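Local coordinates for RING finger protein unkempt homolog (PDB 5ELK) that binds RNA sequence-specifically through clustered CCCH zinc fingers and represses translation to shape the early morphology of cortical neurons, at residues 38-43 against 78-84. Sequence-based numbering, arbitrary orientation.
Sequences SKDRRR and YCHTRTE. With ZN (zinc ion), chain D; nucleotides of chain B.
R43 meets E84 side-on, the guanidinium and carboxylate planes only 19° apart: NE donates to OE2 and NH2 to OE1 (2.8 Å from R43 NH2 to E84 OE1), each on the syn lone pair. The anti lone pair of OE2 takes the backbone N of R43, at 2.6 Å from R43 N to E84 OE2, while H80 N reaches OE1 on its anti side, tilted out of the carboxylate plane. Four N-H groups thus hold the buried carboxylate. A bend at chi3 (-69°) turns the R43 guanidinium flat onto the H80 imidazole, planes 9° apart, and brings NH2 edge-on to the carbonyl of Y78, 2.7 Å from R43 NH2 to Y78 O. H80 binds zinc through NE2, with C55, C70 and C76 completing the site; NH1 of R43 bonds to the carbonyls of D74 and C76. Nearby, T81 N-caps helix 82-86: its OG1 accepts from E84 N and donates to R41 O. The extended chain of R42 crosses T83 at about a right angle; its NH2 and NH1 bond to the carbonyls of L11 and Y14, and one water joins NE to E84 O. With an alanine at E84, the R43 guanidinium would probably lose its counter-charge, and the backbone N-H groups of R43 and H80 their acceptor. The contact joins the chain running on from one CCCH finger to the zinc-binding loop and helix of the next, and the stacked, carboxylate-paired arginine is likely to steady the zinc-binding imidazole.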
ATOM      1  N   SER A  38       9.708   0.813   8.377  1.00 53.58           N
ATOM      2  CA  SER A  38       9.710   2.045   7.594  1.00 52.52           C
ATOM      3  C   SER A  38       9.393   1.746   6.143  1.00 41.08           C
ATOM      4  O   SER A  38       8.720   2.530   5.474  1.00 45.81           O
ATOM      5  CB  SER A  38      11.071   2.743   7.698  1.00 65.81           C
ATOM      6  OG  SER A  38      12.110   1.916   7.206  1.00 70.82           O
ATOM      7  N   LYS A  39       9.880   0.602   5.668  1.00 43.97           N
ATOM      8  CA  LYS A  39       9.693   0.180   4.277  1.00 49.06           C
ATOM      9  C   LYS A  39       8.287  -0.373   3.996  1.00 45.99           C
ATOM     10  O   LYS A  39       7.936  -0.656   2.850  1.00 42.12           O
ATOM     11  CB  LYS A  39      10.768  -0.849   3.898  1.00 52.83           C
ATOM     12  CG  LYS A  39      12.133  -0.225   3.632  1.00 55.73           C
ATOM     13  CD  LYS A  39      13.274  -1.234   3.722  1.00 60.96           C
ATOM     14  CE  LYS A  39      13.632  -1.842   2.372  1.00 66.93           C
ATOM     15  NZ  LYS A  39      12.647  -2.868   1.933  1.00 72.80           N
ATOM     16  N   ASP A  40       7.491  -0.488   5.054  1.00 49.01           N
ATOM     17  CA  ASP A  40       6.132  -1.031   5.008  1.00 46.25           C
ATOM     18  C   ASP A  40       5.151   0.120   5.229  1.00 47.98           C
ATOM     19  O   ASP A  40       3.946   0.007   4.977  1.00 48.13           O
ATOM     20  CB  ASP A  40       5.996  -2.056   6.144  1.00 54.94           C
ATOM     21  CG  ASP A  40       4.769  -2.918   6.025  1.00 56.92           C
ATOM     22  OD1 ASP A  40       4.359  -3.229   4.893  1.00 69.01           O
ATOM     23  OD2 ASP A  40       4.220  -3.306   7.078  1.00 56.96           O
ATOM     24  N   ARG A  41       5.690   1.240   5.697  1.00 48.70           N
ATOM     25  CA  ARG A  41       4.884   2.361   6.137  1.00 44.23           C
ATOM     26  C   ARG A  41       4.282   3.111   4.965  1.00 39.38           C
ATOM     27  O   ARG A  41       4.822   3.115   3.858  1.00 40.59           O
ATOM     28  CB  ARG A  41       5.737   3.310   6.976  1.00 50.56           C
ATOM     29  CG  ARG A  41       4.992   4.508   7.511  1.00 53.28           C
ATOM     30  CD  ARG A  41       5.804   5.202   8.580  1.00 59.58           C
ATOM     31  NE  ARG A  41       6.006   6.613   8.277  1.00 60.35           N
ATOM     32  CZ  ARG A  41       5.126   7.568   8.555  1.00 61.67           C
ATOM     33  NH1 ARG A  41       3.970   7.269   9.137  1.00 65.55           N
ATOM     34  NH2 ARG A  41       5.399   8.825   8.247  1.00 57.73           N
ATOM     35  N   ARG A  42       3.159   3.759   5.232  1.00 36.26           N
ATOM     36  CA  ARG A  42       2.454   4.532   4.229  1.00 39.80           C
ATOM     37  C   ARG A  42       1.938   5.826   4.848  1.00 42.45           C
ATOM     38  O   ARG A  42       1.191   5.803   5.824  1.00 48.02           O
ATOM     39  CB  ARG A  42       1.290   3.702   3.668  1.00 43.55           C
ATOM     40  CG  ARG A  42       0.345   4.453   2.772  1.00 41.32           C
ATOM     41  CD  ARG A  42      -0.398   3.493   1.865  1.00 39.63           C
ATOM     42  NE  ARG A  42      -1.356   4.170   0.994  1.00 33.70           N
ATOM     43  CZ  ARG A  42      -2.629   4.388   1.309  1.00 34.62           C
ATOM     44  NH1 ARG A  42      -3.105   3.987   2.478  1.00 37.03           N
ATOM     45  NH2 ARG A  42      -3.430   5.001   0.452  1.00 33.45           N
ATOM     46  N   ARG A  43       2.349   6.958   4.292  1.00 40.85           N
ATOM     47  CA  ARG A  43       1.761   8.228   4.681  1.00 39.73           C
ATOM     48  C   ARG A  43       0.340   8.290   4.134  1.00 43.91           C
ATOM     49  O   ARG A  43       0.101   8.007   2.958  1.00 46.76           O
ATOM     50  CB  ARG A  43       2.595   9.392   4.157  1.00 40.04           C
ATOM     51  CG  ARG A  43       3.999   9.443   4.746  1.00 39.36           C
ATOM     52  CD  ARG A  43       4.907  10.365   3.951  1.00 36.29           C
ATOM     53  NE  ARG A  43       5.198   9.823   2.627  1.00 39.48           N
ATOM     54  CZ  ARG A  43       5.753  10.513   1.637  1.00 32.05           C
ATOM     55  NH1 ARG A  43       6.084  11.780   1.804  1.00 38.19           N
ATOM     56  NH2 ARG A  43       5.973   9.932   0.471  1.00 35.43           N
ATOM     57  N   TYR A  78       6.922  12.579  -3.454  1.00 35.79           N
ATOM     58  CA  TYR A  78       7.142  11.353  -4.197  1.00 28.37           C
ATOM     59  C   TYR A  78       6.912  10.194  -3.246  1.00 32.67           C
ATOM     60  O   TYR A  78       6.980  10.377  -2.033  1.00 31.54           O
ATOM     61  CB  TYR A  78       8.576  11.319  -4.718  1.00 40.27           C
ATOM     62  CG  TYR A  78       8.861  12.315  -5.819  1.00 39.69           C
ATOM     63  CD1 TYR A  78       9.185  13.640  -5.534  1.00 30.60           C
ATOM     64  CD2 TYR A  78       8.817  11.930  -7.149  1.00 43.34           C
ATOM     65  CE1 TYR A  78       9.448  14.542  -6.547  1.00 31.38           C
ATOM     66  CE2 TYR A  78       9.087  12.828  -8.164  1.00 42.95           C
ATOM     67  CZ  TYR A  78       9.400  14.131  -7.855  1.00 36.81           C
ATOM     68  OH  TYR A  78       9.661  15.027  -8.863  1.00 33.85           O
ATOM     69  N   CYS A  79       6.665   9.005  -3.787  1.00 27.10           N
ATOM     70  CA  CYS A  79       6.456   7.831  -2.949  1.00 33.88           C
ATOM     71  C   CYS A  79       7.761   7.344  -2.327  1.00 33.30           C
ATOM     72  O   CYS A  79       8.798   7.360  -2.972  1.00 38.62           O
ATOM     73  CB  CYS A  79       5.819   6.703  -3.758  1.00 33.09           C
ATOM     74  SG  CYS A  79       4.132   7.056  -4.286  1.00 38.84           S
ATOM     75  N   HIS A  80       7.680   6.901  -1.074  1.00 38.80           N
ATOM     76  CA  HIS A  80       8.836   6.443  -0.309  1.00 39.08           C
ATOM     77  C   HIS A  80       8.800   4.943  -0.015  1.00 32.92           C
ATOM     78  O   HIS A  80       9.772   4.381   0.490  1.00 36.84           O
ATOM     79  CB  HIS A  80       8.932   7.214   1.011  1.00 38.24           C
ATOM     80  CG  HIS A  80       9.641   8.528   0.899  1.00 41.76           C
ATOM     81  ND1 HIS A  80       9.736   9.416   1.945  1.00 43.45           N
ATOM     82  CD2 HIS A  80      10.292   9.104  -0.144  1.00 38.07           C
ATOM     83  CE1 HIS A  80      10.404  10.487   1.554  1.00 40.77           C
ATOM     84  NE2 HIS A  80      10.752  10.323   0.293  1.00 38.56           N
ATOM     85  N   THR A  81       7.679   4.299  -0.315  1.00 32.83           N
ATOM     86  CA  THR A  81       7.578   2.847  -0.194  1.00 31.34           C
ATOM     87  C   THR A  81       6.671   2.288  -1.265  1.00 31.83           C
ATOM     88  O   THR A  81       5.833   2.995  -1.829  1.00 35.00           O
ATOM     89  CB  THR A  81       6.996   2.406   1.147  1.00 36.60           C
ATOM     90  OG1 THR A  81       5.613   2.779   1.210  1.00 42.78           O
ATOM     91  CG2 THR A  81       7.738   3.035   2.299  1.00 33.09           C
ATOM     92  N   ARG A  82       6.847   1.002  -1.534  1.00 34.62           N
ATOM     93  CA  ARG A  82       6.103   0.324  -2.571  1.00 31.39           C
ATOM     94  C   ARG A  82       4.634   0.363  -2.192  1.00 34.63           C
ATOM     95  O   ARG A  82       3.745   0.506  -3.042  1.00 38.07           O
ATOM     96  CB  ARG A  82       6.589  -1.119  -2.688  1.00 36.56           C
ATOM     97  CG  ARG A  82       5.740  -2.011  -3.585  1.00 34.52           C
ATOM     98  CD  ARG A  82       6.290  -3.428  -3.606  1.00 31.88           C
ATOM     99  NE  ARG A  82       7.571  -3.508  -4.307  1.00 42.02           N
ATOM    100  CZ  ARG A  82       8.717  -3.917  -3.764  1.00 52.31           C
ATOM    101  NH1 ARG A  82       8.785  -4.311  -2.495  1.00 54.45           N
ATOM    102  NH2 ARG A  82       9.816  -3.938  -4.504  1.00 57.89           N
ATOM    103  N   THR A  83       4.379   0.265  -0.896  1.00 28.29           N
ATOM    104  CA  THR A  83       3.014   0.337  -0.424  1.00 38.76           C
ATOM    105  C   THR A  83       2.391   1.689  -0.741  1.00 38.99           C
ATOM    106  O   THR A  83       1.219   1.760  -1.120  1.00 35.47           O
ATOM    107  CB  THR A  83       2.926   0.077   1.071  1.00 39.44           C
ATOM    108  OG1 THR A  83       3.584  -1.161   1.365  1.00 37.19           O
ATOM    109  CG2 THR A  83       1.469  -0.003   1.497  1.00 49.77           C
ATOM    110  N   GLU A  84       3.168   2.758  -0.585  1.00 34.31           N
ATOM    111  CA  GLU A  84       2.662   4.096  -0.864  1.00 34.43           C
ATOM    112  C   GLU A  84       2.292   4.246  -2.323  1.00 32.91           C
ATOM    113  O   GLU A  84       1.371   4.980  -2.676  1.00 28.37           O
ATOM    114  CB  GLU A  84       3.685   5.162  -0.490  1.00 38.79           C
ATOM    115  CG  GLU A  84       3.662   5.495   0.977  1.00 44.47           C
ATOM    116  CD  GLU A  84       4.292   6.826   1.291  1.00 40.46           C
ATOM    117  OE1 GLU A  84       5.137   7.307   0.505  1.00 37.88           O
ATOM    118  OE2 GLU A  84       3.917   7.402   2.326  1.00 39.81           O
TER
HETATM  119 ZN    ZN D 402      11.725  11.574  -1.017  1.00 51.14          ZN
ATOM    120  P     G B   5       6.142  -8.944  -6.200  1.00 50.04           P
ATOM    121  OP1   G B   5       7.424  -8.470  -6.791  1.00 61.42           O
ATOM    122  OP2   G B   5       5.823 -10.396  -6.245  1.00 52.90           O
ATOM    123  O5'   G B   5       6.038  -8.521  -4.667  1.00 51.51           O
ATOM    124  C5'   G B   5       6.695  -7.358  -4.179  1.00 49.75           C
ATOM    125  C4'   G B   5       6.143  -6.930  -2.840  1.00 51.71           C
ATOM    126  O4'   G B   5       4.859  -6.276  -3.039  1.00 48.57           O
ATOM    127  C3'   G B   5       5.900  -8.059  -1.832  1.00 57.13           C
ATOM    128  O3'   G B   5       6.193  -7.599  -0.512  1.00 62.99           O
ATOM    129  C2'   G B   5       4.400  -8.309  -1.959  1.00 54.55           C
ATOM    130  O2'   G B   5       3.795  -8.859  -0.804  1.00 56.73           O
ATOM    131  C1'   G B   5       3.873  -6.904  -2.248  1.00 52.89           C
ATOM    132  N9    G B   5       2.607  -6.883  -2.988  1.00 49.96           N
ATOM    133  C8    G B   5       2.401  -7.293  -4.286  1.00 42.66           C
ATOM    134  N7    G B   5       1.165  -7.148  -4.668  1.00 35.68           N
ATOM    135  C5    G B   5       0.514  -6.620  -3.562  1.00 37.31           C
ATOM    136  C6    G B   5      -0.847  -6.254  -3.382  1.00 31.85           C
ATOM    137  O6    G B   5      -1.773  -6.334  -4.188  1.00 35.06           O
ATOM    138  N1    G B   5      -1.091  -5.761  -2.108  1.00 29.74           N
ATOM    139  C2    G B   5      -0.134  -5.623  -1.130  1.00 40.67           C
ATOM    140  N2    G B   5      -0.563  -5.118   0.036  1.00 38.65           N
ATOM    141  N3    G B   5       1.139  -5.955  -1.282  1.00 39.38           N
ATOM    142  C4    G B   5       1.391  -6.443  -2.516  1.00 41.92           C
TER
HETATM  143  O   HOH W   1       6.207  -1.595   1.038  1.00 33.78           O
HETATM  144  O   HOH W   2       9.396   0.095   0.589  1.00 35.41           O
HETATM  145  O   HOH W   3      -0.442   5.917  -1.208  1.00 23.77           O